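Local coordinates for protein S-adenosyl-L-methionine methyl transferase (Ruegeria pomeroyi DSS-3, PDB 3IHT) that binds S-adenosylmethionine in a Rossmann-like fold and probably transfers its methyl group to a substrate that remains unidentified, at residues D123-A126 with R127-P131; G90-R93 with E94-P97. One frame throughout, in Å; residues are numbered along the deposited sequence. Where two conformers were deposited one is given.

Contact 1: residues D123-A126 with R127-P131; sequences DRFA and RLISP
In helix 119-133, which flanks the S-adenosylmethionine pocket, F125 and I129 sit one turn apart and meet through their side chains. In the conformer described, the methyl CG2 of I129 lies over one face of the F125 ring as a CH-pi contact, 3.5 Å from the ring centroid and displaced toward the rim at CZ. CD1 of the same isoleucine reaches the CD2-CE2 side of the ring. F125 has CG anti to the backbone N (chi1 -169°), which extends the ring outward from the helix, where CG2 of I129 comes over its face. L114 and I92 also pack on this aromatic. F125 touches the bound cofactor and lines the pocket of this Rossmann-like methyltransferase, and I129 packs behind it.

The helical backbone bonds run on beneath the pair, and I129 N donates to F125 O at 2.8 Å. At the next residue the carbonyl O of A126 accepts from S130 OG at 2.7 Å, tilted 33° from the carbonyl plane, and weakly from S130 N. S130 OG is also bonded to the backbone N of Y150.

Away from the pocket, D123 and R127 pair through solvent rather than directly. One water joins D123 OD2 to R127 NE, 2.8 Å from each, and a second links the same oxygen to R127 NH2; both lie in the guanidinium plane at its edge. Y150 OH bonds D123 OD1, and its ring makes a cation-pi contact with R127.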
# COMPACT_ATOMS: atom_id res chain seq x y z
N ASP A 123 15.07 3.47 10.75
CA ASP A 123 15.61 2.90 11.97
C ASP A 123 16.29 3.94 12.88
O ASP A 123 16.11 3.92 14.11
CB ASP A 123 16.53 1.76 11.64
CG ASP A 123 17.25 1.24 12.86
OD1 ASP A 123 16.63 0.66 13.77
OD2 ASP A 123 18.48 1.42 12.94
N ARG A 124 17.00 4.89 12.28
CA ARG A 124 17.55 6.00 13.09
C ARG A 124 16.44 6.84 13.75
O ARG A 124 16.58 7.29 14.90
CB ARG A 124 18.47 6.89 12.28
CG ARG A 124 19.73 6.16 11.86
CD ARG A 124 20.72 7.11 11.25
NE ARG A 124 20.34 7.60 9.93
CZ ARG A 124 20.62 7.01 8.77
NH1 ARG A 124 21.22 5.83 8.72
NH2 ARG A 124 20.32 7.62 7.64
N PHE A 125 15.35 7.04 13.02
CA PHE A 125 14.23 7.81 13.55
C PHE A 125 13.50 7.06 14.66
O PHE A 125 13.16 7.63 15.68
CB PHE A 125 13.24 8.17 12.44
CG PHE A 125 12.20 9.18 12.86
CD1 PHE A 125 12.56 10.47 13.19
CD2 PHE A 125 10.87 8.82 12.92
CE1 PHE A 125 11.61 11.41 13.58
CE2 PHE A 125 9.89 9.78 13.31
CZ PHE A 125 10.27 11.06 13.64
N ALA A 126 13.33 5.76 14.47
CA ALA A 126 12.75 4.90 15.49
C ALA A 126 13.57 5.00 16.80
O ALA A 126 13.01 5.10 17.91
CB ALA A 126 12.72 3.46 15.00
N ARG A 127 14.90 4.98 16.67
CA ARG A 127 15.77 5.11 17.82
C ARG A 127 15.54 6.46 18.50
O ARG A 127 15.31 6.55 19.72
CB ARG A 127 17.23 4.97 17.37
CG ARG A 127 18.27 5.07 18.48
CD ARG A 127 19.69 5.03 17.88
NE ARG A 127 19.97 3.77 17.17
CZ ARG A 127 20.52 2.68 17.72
NH1 ARG A 127 20.94 2.69 18.99
NH2 ARG A 127 20.69 1.59 16.97
N LEU A 128 15.57 7.52 17.70
CA LEU A 128 15.41 8.86 18.26
C LEU A 128 14.05 9.06 18.96
O LEU A 128 13.98 9.67 20.06
CB LEU A 128 15.58 9.88 17.13
CG LEU A 128 15.53 11.36 17.51
CD1 LEU A 128 16.30 12.15 16.45
CD2 LEU A 128 14.04 11.81 17.65
N ILE A 129 12.97 8.56 18.36
CA ILE A 129 11.63 8.87 18.89
C ILE A 129 11.18 7.97 20.02
O ILE A 129 10.25 8.31 20.75
CB ILE A 129 10.52 8.88 17.80
CG1 ILE A 129 10.30 7.50 17.17
CG2 ILE A 129 10.82 9.96 16.77
CD1 ILE A 129 9.19 7.51 16.17
N SER A 130 11.85 6.85 20.21
CA SER A 130 11.43 5.89 21.24
C SER A 130 11.32 6.55 22.65
O SER A 130 10.29 6.41 23.32
CB SER A 130 12.34 4.66 21.23
OG SER A 130 12.08 3.82 20.11
N PRO A 131 12.36 7.27 23.11
CA PRO A 131 12.22 7.88 24.45
C PRO A 131 11.22 9.03 24.48
O PRO A 131 10.77 9.42 25.58
CB PRO A 131 13.64 8.38 24.77
CG PRO A 131 14.31 8.53 23.38
CD PRO A 131 13.73 7.41 22.58
O HOH W 1 19.65 3.51 14.35
O HOH W 2 20.47 0.21 14.23

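Contact 2: residues G90-R93 with E94-P97; sequences GDIR and ETLP. With SAM (S-adenosylmethionine), chain C.
D91 and E94 meet at the start of helix 92-103, where D91 is the N-cap residue and also a cofactor ligand in the loop following strand 87-89. In the capping bond, OD1 of D91 uses its anti lone pair to accept from R93 N at 2.9 Å. The backbone O of D91 opens the helix's first turn, accepting from T95 N and E94 N, the latter from above the carbonyl plane.

The charged contacts centre on the same carboxylate. In the conformers described, R93 grips it side-on in a two-pronged salt bridge, NE to OD1 and NH2 to OD2, the latter 2.6 Å; both bonds are nearly straight, though the nitrogens stand about 30° out of the carboxylate plane. E94 folds back through a bend at chi2 (77°), bringing OE1 to 3.4 Å from D91 CB. The two carboxylates nevertheless stay apart, and the arginine probably offsets their like charges.

Recognition of adenine uses two bonds. SAM N6 donates to D91 OD1 at 3.1 Å, and I92 N donates to SAM N1 at 3.0 Å, a pairing that reads the Watson-Crick edge of the adenine. With an alanine in place of D91, SAM N6 and R93 N would probably lose OD1, and the R93 guanidinium, deprived of both oxygens, is likely to turn away.

Apolar packing sets I92 CB against L96 CD1, one turn on. G90 has backbone angles suited to glycine, and its CA lies against T95 CG2. A water donates to G90 O at 2.8 Å and accepts from T95 OG1 at 2.7 Å.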
# COMPACT_ATOMS: atom_id res chain seq x y z
N GLY A 90 2.35 19.40 13.62
CA GLY A 90 3.75 19.77 13.75
C GLY A 90 4.64 18.54 13.74
O GLY A 90 4.21 17.42 13.48
N ASP A 91 5.89 18.78 14.03
CA ASP A 91 6.87 17.72 14.05
C ASP A 91 6.78 17.03 15.41
O ASP A 91 6.89 17.70 16.43
CB ASP A 91 8.25 18.33 13.87
CG ASP A 91 9.31 17.27 13.59
OD1 ASP A 91 9.42 16.29 14.35
OD2 ASP A 91 10.00 17.39 12.56
N ILE A 92 6.62 15.71 15.40
CA ILE A 92 6.45 14.97 16.65
C ILE A 92 7.62 15.12 17.61
O ILE A 92 7.46 14.92 18.80
CB ILE A 92 6.09 13.49 16.47
CG1 ILE A 92 7.20 12.73 15.74
CG2 ILE A 92 4.74 13.34 15.72
CD1 ILE A 92 6.94 11.21 15.70
N ARG A 93 8.78 15.54 17.11
CA ARG A 93 9.90 15.74 18.01
C ARG A 93 9.63 16.91 18.98
O ARG A 93 10.15 16.92 20.11
CB ARG A 93 11.21 15.89 17.20
CG ARG A 93 11.61 14.56 16.52
CD ARG A 93 12.66 14.70 15.39
NE ARG A 93 12.21 15.54 14.28
CZ ARG A 93 12.97 15.87 13.24
NH1 ARG A 93 14.21 15.38 13.13
NH2 ARG A 93 12.49 16.66 12.28
N GLU A 94 8.80 17.87 18.56
CA GLU A 94 8.34 18.92 19.45
C GLU A 94 6.95 18.65 20.02
O GLU A 94 6.69 18.94 21.18
CB GLU A 94 8.31 20.27 18.73
CG GLU A 94 9.70 20.89 18.51
CD GLU A 94 10.44 20.23 17.36
OE1 GLU A 94 9.89 20.23 16.22
OE2 GLU A 94 11.57 19.72 17.59
N THR A 95 6.04 18.12 19.21
CA THR A 95 4.66 17.96 19.66
C THR A 95 4.44 16.83 20.68
O THR A 95 3.54 16.93 21.49
CB THR A 95 3.65 17.81 18.51
OG1 THR A 95 3.85 16.55 17.86
CG2 THR A 95 3.74 18.97 17.51
N LEU A 96 5.24 15.78 20.65
CA LEU A 96 5.13 14.76 21.70
C LEU A 96 5.42 15.34 23.10
O LEU A 96 4.58 15.21 24.00
CB LEU A 96 5.94 13.49 21.38
CG LEU A 96 5.26 12.51 20.40
CD1 LEU A 96 6.20 11.43 19.92
CD2 LEU A 96 4.02 11.85 21.10
N PRO A 97 6.56 16.03 23.28
CA PRO A 97 6.78 16.62 24.60
C PRO A 97 5.71 17.64 24.99
O PRO A 97 5.29 17.70 26.13
CB PRO A 97 8.14 17.31 24.46
CG PRO A 97 8.83 16.58 23.40
CD PRO A 97 7.77 16.07 22.44
N SAM C . -0.31 4.89 8.44
CA SAM C . -0.70 5.77 7.29
C SAM C . -1.83 5.13 6.45
O SAM C . -2.27 5.67 5.40
OXT SAM C . -2.25 3.99 6.76
CB SAM C . 0.51 6.16 6.42
CG SAM C . 1.51 7.13 7.09
SD SAM C . 2.88 7.67 5.98
CE SAM C . 3.71 6.06 5.78
C5' SAM C . 3.95 8.53 7.22
C4' SAM C . 3.41 9.85 7.75
O4' SAM C . 4.21 10.24 8.89
C3' SAM C . 3.48 11.01 6.75
O3' SAM C . 2.22 11.65 6.58
C2' SAM C . 4.55 11.95 7.31
O2' SAM C . 4.42 13.35 7.03
C1' SAM C . 4.44 11.64 8.80
N9 SAM C . 5.67 12.02 9.55
C8 SAM C . 6.94 11.51 9.36
N7 SAM C . 7.78 12.10 10.25
C5 SAM C . 7.07 12.99 10.99
C6 SAM C . 7.44 13.83 12.04
N6 SAM C . 8.73 13.92 12.46
N1 SAM C . 6.45 14.59 12.62
C2 SAM C . 5.13 14.57 12.20
N3 SAM C . 4.78 13.72 11.15
C4 SAM C . 5.73 12.94 10.57
O HOH W 3 2.57 16.31 15.50

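Along the chain contact 2 comes first, at the start of helix 92-103, and contact 1 follows in helix 119-133; in sequence, strand 107-112 of the mixed sheet separates the two helices. Their centres are about 13 Å apart, yet the helices touch: L128 CD2 packs on R93 CG at 3.8 Å, and F125 CZ on I92 CD1 at 3.9 Å. Both contacts help form the S-adenosylmethionine pocket within one Rossmann-like domain. Residues 90-97 supply the polar recognition of adenine, whereas 123-131 contribute an apolar wall through F125, so the adenine-binding turn and helix 119-133 pack side by side at the pocket.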